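Local coordinates for protein glucoamylase (PDB 1LF6) that hydrolyses terminal alpha-1,4-linked glucose units one after another from the non-reducing ends of starch-like chains, probably releasing beta-D-glucose, as a family 15 glycoside hydrolase, at residues G454-A459 with K473-A478; M448-A453 with V540-K545; H158-G163 with D184-A189. One frame throughout, in Å; residues are numbered along the deposited sequence.

Contacts 1 and 2 are neighbours in the helical domain, whereas contact 3 belongs to the beta-sandwich domain, on the opposite side of the chain's centre from contact 2. Both of the first two use helix 445-464. Residues 448-453 pack on the end of helix 538-541 and the turn after it, and the next turns, 454-459, pack on helix 468-489. Their centres are 12 Å apart, and they touch where Val452 lies against Ala478. Contact 2 is nearer the catalytic site: the Ala450 side chain is about 10 Å from that of Glu435, the probable proton acceptor. The centre of contact 3 is 48 Å from that of contact 1 and 45 Å from that of contact 2.

Contact 1 (G454-A459 with K473-A478); sequences GLTCAA and KYQEKA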
loop_
_atom_site.group_PDB
_atom_site.type_symbol
_atom_site.label_atom_id
_atom_site.label_comp_id
_atom_site.label_asym_id
_atom_site.label_seq_id
_atom_site.Cartn_x
_atom_site.Cartn_y
_atom_site.Cartn_z
ATOM N N GLY A 454 18.179 14.360 12.521
ATOM C CA GLY A 454 18.761 14.567 11.210
ATOM C C GLY A 454 19.995 15.457 11.181
ATOM O O GLY A 454 20.959 15.160 10.466
ATOM N N LEU A 455 19.966 16.553 11.938
ATOM C CA LEU A 455 21.104 17.460 11.974
ATOM C C LEU A 455 22.270 16.833 12.745
ATOM O O LEU A 455 23.432 17.096 12.440
ATOM C CB LEU A 455 20.712 18.810 12.592
ATOM C CG LEU A 455 19.768 19.704 11.770
ATOM C CD1 LEU A 455 19.506 20.997 12.527
ATOM C CD2 LEU A 455 20.378 20.015 10.409
ATOM N N THR A 456 21.956 16.010 13.741
ATOM C CA THR A 456 22.991 15.336 14.514
ATOM C C THR A 456 23.686 14.318 13.593
ATOM O O THR A 456 24.916 14.216 13.579
ATOM C CB THR A 456 22.389 14.624 15.766
ATOM O OG1 THR A 456 21.858 15.603 16.674
ATOM C CG2 THR A 456 23.455 13.808 16.487
ATOM N N CYS A 457 22.901 13.571 12.815
ATOM C CA CYS A 457 23.469 12.591 11.892
ATOM C C CYS A 457 24.239 13.316 10.786
ATOM O O CYS A 457 25.255 12.820 10.297
ATOM C CB CYS A 457 22.370 11.719 11.271
ATOM S SG CYS A 457 21.478 10.667 12.446
ATOM N N ALA A 458 23.756 14.496 10.402
ATOM C CA ALA A 458 24.412 15.279 9.360
ATOM C C ALA A 458 25.775 15.744 9.848
ATOM O O ALA A 458 26.737 15.788 9.083
ATOM C CB ALA A 458 23.556 16.479 8.975
ATOM N N ALA A 459 25.848 16.098 11.126
ATOM C CA ALA A 459 27.097 16.552 11.724
ATOM C C ALA A 459 28.095 15.399 11.756
ATOM O O ALA A 459 29.284 15.592 11.504
ATOM C CB ALA A 459 26.844 17.065 13.133
ATOM N N LYS A 473 28.388 23.513 12.924
ATOM C CA LYS A 473 27.187 24.285 12.614
ATOM C C LYS A 473 25.911 23.451 12.792
ATOM O O LYS A 473 24.948 23.890 13.424
ATOM C CB LYS A 473 27.282 24.790 11.173
ATOM C CG LYS A 473 26.097 25.605 10.698
ATOM C CD LYS A 473 26.325 26.087 9.265
ATOM C CE LYS A 473 25.128 26.852 8.734
ATOM N NZ LYS A 473 24.764 27.995 9.618
ATOM N N TYR A 474 25.918 22.250 12.227
ATOM C CA TYR A 474 24.779 21.350 12.310
ATOM C C TYR A 474 24.463 20.962 13.751
ATOM O O TYR A 474 23.323 21.085 14.190
ATOM C CB TYR A 474 25.051 20.094 11.480
ATOM C CG TYR A 474 25.147 20.347 9.992
ATOM C CD1 TYR A 474 25.848 19.479 9.163
ATOM C CD2 TYR A 474 24.531 21.458 9.409
ATOM C CE1 TYR A 474 25.942 19.707 7.791
ATOM C CE2 TYR A 474 24.619 21.695 8.032
ATOM C CZ TYR A 474 25.331 20.812 7.233
ATOM O OH TYR A 474 25.443 21.049 5.877
ATOM N N GLN A 475 25.473 20.502 14.487
ATOM C CA GLN A 475 25.272 20.096 15.875
ATOM C C GLN A 475 24.803 21.215 16.783
ATOM O O GLN A 475 23.956 20.996 17.645
ATOM C CB GLN A 475 26.542 19.486 16.455
ATOM C CG GLN A 475 26.699 18.013 16.152
ATOM C CD GLN A 475 25.578 17.139 16.716
ATOM O OE1 GLN A 475 25.537 15.944 16.446
ATOM N NE2 GLN A 475 24.674 17.728 17.498
ATOM N N GLU A 476 25.362 22.408 16.605
ATOM C CA GLU A 476 24.962 23.550 17.418
ATOM C C GLU A 476 23.474 23.827 17.224
ATOM O O GLU A 476 22.754 24.108 18.181
ATOM C CB GLU A 476 25.770 24.791 17.032
ATOM C CG GLU A 476 27.001 25.021 17.894
ATOM C CD GLU A 476 27.836 26.200 17.420
ATOM O OE1 GLU A 476 27.267 27.295 17.234
ATOM O OE2 GLU A 476 29.061 26.032 17.239
ATOM N N LYS A 477 23.027 23.754 15.976
ATOM C CA LYS A 477 21.631 23.987 15.651
ATOM C C LYS A 477 20.793 22.891 16.308
ATOM O O LYS A 477 19.799 23.172 16.981
ATOM C CB LYS A 477 21.440 23.961 14.131
ATOM C CG LYS A 477 20.089 24.467 13.650
ATOM C CD LYS A 477 19.892 25.956 13.948
ATOM C CE LYS A 477 20.871 26.826 13.182
ATOM N NZ LYS A 477 20.616 28.279 13.406
ATOM N N ALA A 478 21.215 21.644 16.129
ATOM C CA ALA A 478 20.509 20.499 16.698
ATOM C C ALA A 478 20.346 20.629 18.209
ATOM O O ALA A 478 19.262 20.386 18.746
ATOM C CB ALA A 478 21.255 19.207 16.357
#
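The ring of Tyr474 meets helix 445-464 at a slant, neither flat on it nor edge-on, with the methyl of Ala458, the amide N of Ala459 and the carbonyl O of Leu455 gathered round it. Ala458 CB approaches ring atom CD1 at 3.8 Å, while Tyr474 CB rests 3.5 Å from Leu455 O. The first torsion (chi1 -66°, CG anti to the carbonyl carbon) sends the ring across helix 445-464 rather than along it, and its hydroxyl reaches Asp423 on helix 414-428 in a hydrogen bond. The other flat group, the Gln475 amide, reaches the backbone of Thr456 through a chain bent at chi2 (-61°); Gln475 CD stands 3.8 Å from Thr456 CA. OE1 comes up to the threonine methyl, yet the amide makes no hydrogen bond across the interface. Gln475 NE2 is 3.6 Å from Thr456 OG1, and that hydroxyl is already bonded to the carbonyl O of Val452, one turn earlier in its own helix.

Leu455 packs beside them. Its CB lies 3.8 Å from the methyl of Ala478, and its CD1 lies 3.7 Å from Lys477 CG, touching only the aliphatic start of a lysine whose charged end leads away. Ala478 CB also packs against Thr456 OG1. With Ala458, Ala459 and Ala478 at the interface, the two axes approach to 7.8 Å at 157°, an antiparallel pair consistent with one helical hairpin of the (alpha/alpha) barrel.

No hydrogen bond or salt bridge spans the two segments. Methyl, methylene and aromatic carbon contacts therefore carry the pairing, and the hydroxyls of Tyr474 and Thr456 are satisfied elsewhere. The chemistry implies a mainly apolar seam whose fit depends on side-chain shape more than on directed polar bonds.

Contact 2 (M448-A453 with V540-K545); sequences MAAEVA and VRLGVK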
loop_
_atom_site.group_PDB
_atom_site.type_symbol
_atom_site.label_atom_id
_atom_site.label_comp_id
_atom_site.label_asym_id
_atom_site.label_seq_id
_atom_site.Cartn_x
_atom_site.Cartn_y
_atom_site.Cartn_z
ATOM N N MET A 448 10.113 18.133 15.023
ATOM C CA MET A 448 11.333 18.649 15.629
ATOM C C MET A 448 12.272 17.514 16.051
ATOM O O MET A 448 13.492 17.677 16.018
ATOM C CB MET A 448 11.006 19.531 16.828
ATOM C CG MET A 448 10.367 20.860 16.436
ATOM S SD MET A 448 10.166 21.935 17.843
ATOM C CE MET A 448 11.827 22.555 18.034
ATOM N N ALA A 449 11.707 16.374 16.448
ATOM C CA ALA A 449 12.523 15.231 16.843
ATOM C C ALA A 449 13.318 14.774 15.630
ATOM O O ALA A 449 14.511 14.470 15.726
ATOM C CB ALA A 449 11.643 14.082 17.355
ATOM N N ALA A 450 12.643 14.726 14.485
ATOM C CA ALA A 450 13.274 14.318 13.234
ATOM C C ALA A 450 14.361 15.308 12.831
ATOM O O ALA A 450 15.413 14.901 12.339
ATOM C CB ALA A 450 12.227 14.219 12.126
ATOM N N GLU A 451 14.100 16.601 13.037
ATOM C CA GLU A 451 15.062 17.645 12.690
ATOM C C GLU A 451 16.321 17.580 13.547
ATOM O O GLU A 451 17.427 17.794 13.044
ATOM C CB GLU A 451 14.427 19.039 12.819
ATOM C CG GLU A 451 13.312 19.314 11.806
ATOM C CD GLU A 451 12.712 20.695 11.954
ATOM O OE1 GLU A 451 13.193 21.633 11.283
ATOM O OE2 GLU A 451 11.762 20.850 12.752
ATOM N N VAL A 452 16.152 17.310 14.838
ATOM C CA VAL A 452 17.290 17.206 15.757
ATOM C C VAL A 452 18.133 15.976 15.399
ATOM O O VAL A 452 19.357 16.054 15.321
ATOM C CB VAL A 452 16.824 17.084 17.234
ATOM C CG1 VAL A 452 18.008 16.708 18.128
ATOM C CG2 VAL A 452 16.223 18.406 17.700
ATOM N N ALA A 453 17.465 14.843 15.194
ATOM C CA ALA A 453 18.150 13.607 14.829
ATOM C C ALA A 453 18.873 13.774 13.489
ATOM O O ALA A 453 20.033 13.383 13.337
ATOM C CB ALA A 453 17.151 12.470 14.739
ATOM N N VAL A 540 11.091 9.917 21.680
ATOM C CA VAL A 540 11.827 8.813 22.294
ATOM C C VAL A 540 12.344 7.829 21.232
ATOM O O VAL A 540 13.473 7.344 21.315
ATOM C CB VAL A 540 10.944 8.059 23.325
ATOM C CG1 VAL A 540 10.366 9.046 24.349
ATOM C CG2 VAL A 540 9.827 7.332 22.624
ATOM N N ARG A 541 11.514 7.548 20.232
ATOM C CA ARG A 541 11.877 6.645 19.144
ATOM C C ARG A 541 13.195 7.066 18.484
ATOM O O ARG A 541 14.032 6.226 18.141
ATOM C CB ARG A 541 10.759 6.635 18.097
ATOM C CG ARG A 541 10.976 5.692 16.919
ATOM C CD ARG A 541 11.151 4.244 17.366
ATOM N NE ARG A 541 11.039 3.328 16.235
ATOM C CZ ARG A 541 9.891 2.904 15.706
ATOM N NH1 ARG A 541 9.907 2.077 14.670
ATOM N NH2 ARG A 541 8.725 3.277 16.220
ATOM N N LEU A 542 13.380 8.370 18.311
ATOM C CA LEU A 542 14.589 8.895 17.676
ATOM C C LEU A 542 15.755 9.176 18.628
ATOM O O LEU A 542 16.822 9.596 18.184
ATOM C CB LEU A 542 14.248 10.165 16.892
ATOM C CG LEU A 542 13.484 9.923 15.586
ATOM C CD1 LEU A 542 12.744 11.181 15.161
ATOM C CD2 LEU A 542 14.476 9.478 14.513
ATOM N N GLY A 543 15.553 8.935 19.923
ATOM C CA GLY A 543 16.601 9.165 20.908
ATOM C C GLY A 543 16.808 10.617 21.297
ATOM O O GLY A 543 17.885 11.006 21.772
ATOM N N VAL A 544 15.770 11.423 21.099
ATOM C CA VAL A 544 15.820 12.846 21.413
ATOM C C VAL A 544 15.410 13.096 22.862
ATOM O O VAL A 544 15.929 14.005 23.512
ATOM C CB VAL A 544 14.913 13.639 20.439
ATOM C CG1 VAL A 544 14.883 15.112 20.812
ATOM C CG2 VAL A 544 15.438 13.471 19.014
ATOM N N LYS A 545 14.477 12.286 23.358
ATOM C CA LYS A 545 14.004 12.379 24.741
ATOM C C LYS A 545 14.061 10.987 25.366
ATOM O O LYS A 545 13.977 9.989 24.653
ATOM C CB LYS A 545 12.567 12.903 24.787
ATOM C CG LYS A 545 12.406 14.348 24.317
ATOM C CD LYS A 545 13.034 15.332 25.303
ATOM C CE LYS A 545 12.826 16.781 24.857
ATOM N NZ LYS A 545 13.376 17.763 25.838
#
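Leu542 and Val544 reach from the chain just after helix 538-541 onto helix 445-464, with Ala449 as their main target. The two methyls of Leu542 divide the work. CD1 presses against the backbone between Ala449 and Ala450, 3.6 Å from Ala450 N, and also meets Ala449 CB at 3.8 Å; CD2 lies against the methyl of Ala453, one turn further on, at 4.0 Å. Val544 uses a single branch: CG2, beside its own backbone N because CG1 is anti to it (chi1 176°), sits 3.6 Å from Ala449 O and touches Val452 CG1 more loosely at 4.2 Å. Ala449 CB thus faces both Leu542 CD1 and Val544 CG2, and its small size allows both methyls to approach the helix backbone.

No hydrogen bond joins the segments; the contact is buried, and its side-chain pairs are all apolar. Ile403 on helix 395-407 adds to the packing round Leu542 and Ala453, and Val678 on helix 676-682 to that round Val544 and Ala453. Between the two anchoring side chains Gly543 has positive phi (78°) and reverses the chain, the signature of a Schellman motif closing the C-terminal end of a helix.

Contact 3 (H158-G163 with D184-A189); sequences HIKNQG and DNVYTA
Lys160 passes obliquely over Val186 towards Asp184 and Asn185, and its chain can be followed atom by atom. From CB, CG leaves anti to the carbonyl carbon (chi1 -80°) and the rest is extended, which carries the amine across to the turn. CG lies 3.8 Å from Val186 CG2. CD comes 3.6 Å from Asp184 OD2, the two side chains crossing at about a right angle. CE returns to the same valine methyl, Val186 CG2, at 3.7 Å, and also lies close to Asn185 OD1, at 3.2 Å. At the tip, NZ donates a hydrogen bond to that same Asn185 OD1 at 2.7 Å; it lies in the carbonyl plane, with a C=O...N angle of 149°. Asp184 OD2 is 4.1 Å from Lys160 NZ, too far for a salt bridge, though its charge probably still favours the ammonium group electrostatically. With an alanine in place of Lys160, Asn185 OD1 would probably lose this donor and Asp184 its nearby positive charge, and the Val186 methyl would be left without the methylenes that cover it.

Next to the lysine, Ile159 slides past Val186 in the opposite direction. Its CG2 lies 3.4 Å from Val186 CB, a tight carbon contact, and also touches Val186 CG1. Val186 thus meets the isoleucine branch at CB and CG1 and, on an adjoining side, the lysine methylenes at CG2.

Residues 158-163 belong to the loop leading from strand 150-157 of the seven-stranded sheet to strand 166-173 of the ten-stranded one. Asp184 and Asn185 form the tight turn between antiparallel strands 176-183 and 186-192. Asp71 of strand 70-80 hydrogen-bonds the Lys160 amide and packs on Ile159 and Val186, so the loop is tied to strand 70-80 of one sheet and lies against the hairpin turn of the other.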
loop_
_atom_site.group_PDB
_atom_site.type_symbol
_atom_site.label_atom_id
_atom_site.label_comp_id
_atom_site.label_asym_id
_atom_site.label_seq_id
_atom_site.Cartn_x
_atom_site.Cartn_y
_atom_site.Cartn_z
ATOM N N HIS A 158 -9.166 -0.971 -17.187
ATOM C CA HIS A 158 -9.095 0.454 -16.870
ATOM C C HIS A 158 -7.669 0.847 -17.209
ATOM O O HIS A 158 -6.906 1.268 -16.340
ATOM C CB HIS A 158 -9.344 0.711 -15.385
ATOM C CG HIS A 158 -10.789 0.700 -15.003
ATOM N ND1 HIS A 158 -11.260 1.323 -13.868
ATOM C CD2 HIS A 158 -11.866 0.131 -15.596
ATOM C CE1 HIS A 158 -12.564 1.138 -13.776
ATOM N NE2 HIS A 158 -12.957 0.418 -14.812
ATOM N N ILE A 159 -7.317 0.695 -18.479
ATOM C CA ILE A 159 -5.970 0.981 -18.941
ATOM C C ILE A 159 -5.477 2.382 -18.617
ATOM O O ILE A 159 -6.189 3.376 -18.797
ATOM C CB ILE A 159 -5.856 0.704 -20.451
ATOM C CG1 ILE A 159 -6.334 -0.723 -20.728
ATOM C CG2 ILE A 159 -4.408 0.871 -20.919
ATOM C CD1 ILE A 159 -6.503 -1.041 -22.189
ATOM N N LYS A 160 -4.244 2.439 -18.128
ATOM C CA LYS A 160 -3.603 3.686 -17.740
ATOM C C LYS A 160 -4.410 4.510 -16.741
ATOM O O LYS A 160 -4.660 5.696 -16.947
ATOM C CB LYS A 160 -3.262 4.526 -18.970
ATOM C CG LYS A 160 -1.999 4.070 -19.679
ATOM C CD LYS A 160 -1.414 5.196 -20.520
ATOM C CE LYS A 160 0.015 4.896 -20.922
ATOM N NZ LYS A 160 0.650 6.065 -21.595
ATOM N N ASN A 161 -4.815 3.855 -15.658
ATOM C CA ASN A 161 -5.556 4.490 -14.567
ATOM C C ASN A 161 -6.900 5.144 -14.867
ATOM O O ASN A 161 -7.271 6.109 -14.203
ATOM C CB ASN A 161 -4.659 5.519 -13.873
ATOM C CG ASN A 161 -3.374 4.907 -13.359
ATOM O OD1 ASN A 161 -2.288 5.223 -13.842
ATOM N ND2 ASN A 161 -3.490 4.021 -12.382
ATOM N N GLN A 162 -7.632 4.637 -15.853
ATOM C CA GLN A 162 -8.943 5.206 -16.151
ATOM C C GLN A 162 -9.865 4.174 -16.780
ATOM O O GLN A 162 -9.469 3.430 -17.679
ATOM C CB GLN A 162 -8.825 6.444 -17.054
ATOM C CG GLN A 162 -8.573 6.175 -18.517
ATOM C CD GLN A 162 -8.711 7.435 -19.354
ATOM O OE1 GLN A 162 -7.962 8.398 -19.174
ATOM N NE2 GLN A 162 -9.675 7.437 -20.273
ATOM N N GLY A 163 -11.097 4.126 -16.289
ATOM C CA GLY A 163 -12.058 3.168 -16.798
ATOM C C GLY A 163 -12.778 3.602 -18.054
ATOM O O GLY A 163 -13.318 2.768 -18.781
ATOM N N ASP A 184 -3.721 4.221 -25.577
ATOM C CA ASP A 184 -2.382 4.750 -25.772
ATOM C C ASP A 184 -1.436 3.602 -26.115
ATOM O O ASP A 184 -1.746 2.768 -26.965
ATOM C CB ASP A 184 -1.888 5.488 -24.520
ATOM C CG ASP A 184 -2.584 6.820 -24.318
ATOM O OD1 ASP A 184 -2.761 7.553 -25.317
ATOM O OD2 ASP A 184 -2.950 7.143 -23.169
ATOM N N ASN A 185 -0.291 3.552 -25.447
ATOM C CA ASN A 185 0.700 2.517 -25.711
ATOM C C ASN A 185 0.538 1.253 -24.867
ATOM O O ASN A 185 1.431 0.407 -24.847
ATOM C CB ASN A 185 2.096 3.090 -25.489
ATOM C CG ASN A 185 2.272 3.642 -24.090
ATOM O OD1 ASN A 185 1.552 4.552 -23.673
ATOM N ND2 ASN A 185 3.230 3.089 -23.351
ATOM N N VAL A 186 -0.588 1.112 -24.176
ATOM C CA VAL A 186 -0.787 -0.068 -23.341
ATOM C C VAL A 186 -1.859 -1.018 -23.861
ATOM O O VAL A 186 -3.018 -0.639 -24.019
ATOM C CB VAL A 186 -1.145 0.333 -21.893
ATOM C CG1 VAL A 186 -1.327 -0.917 -21.038
ATOM C CG2 VAL A 186 -0.053 1.216 -21.313
ATOM N N TYR A 187 -1.466 -2.265 -24.109
ATOM C CA TYR A 187 -2.384 -3.285 -24.612
ATOM C C TYR A 187 -2.463 -4.480 -23.668
ATOM O O TYR A 187 -1.471 -4.860 -23.044
ATOM C CB TYR A 187 -1.922 -3.799 -25.983
ATOM C CG TYR A 187 -1.930 -2.782 -27.100
ATOM C CD1 TYR A 187 -2.888 -2.840 -28.112
ATOM C CD2 TYR A 187 -0.963 -1.780 -27.164
ATOM C CE1 TYR A 187 -2.883 -1.926 -29.163
ATOM C CE2 TYR A 187 -0.949 -0.859 -28.211
ATOM C CZ TYR A 187 -1.911 -0.939 -29.206
ATOM O OH TYR A 187 -1.897 -0.024 -30.235
ATOM N N THR A 188 -3.647 -5.075 -23.579
ATOM C CA THR A 188 -3.852 -6.255 -22.754
ATOM C C THR A 188 -4.494 -7.335 -23.614
ATOM O O THR A 188 -5.281 -7.045 -24.522
ATOM C CB THR A 188 -4.773 -5.977 -21.545
ATOM O OG1 THR A 188 -6.120 -5.775 -21.995
ATOM C CG2 THR A 188 -4.293 -4.746 -20.785
ATOM N N ALA A 189 -4.150 -8.583 -23.323
ATOM C CA ALA A 189 -4.684 -9.719 -24.057
ATOM C C ALA A 189 -5.175 -10.761 -23.064
ATOM O O ALA A 189 -4.405 -11.255 -22.239
ATOM C CB ALA A 189 -3.600 -10.311 -24.951
#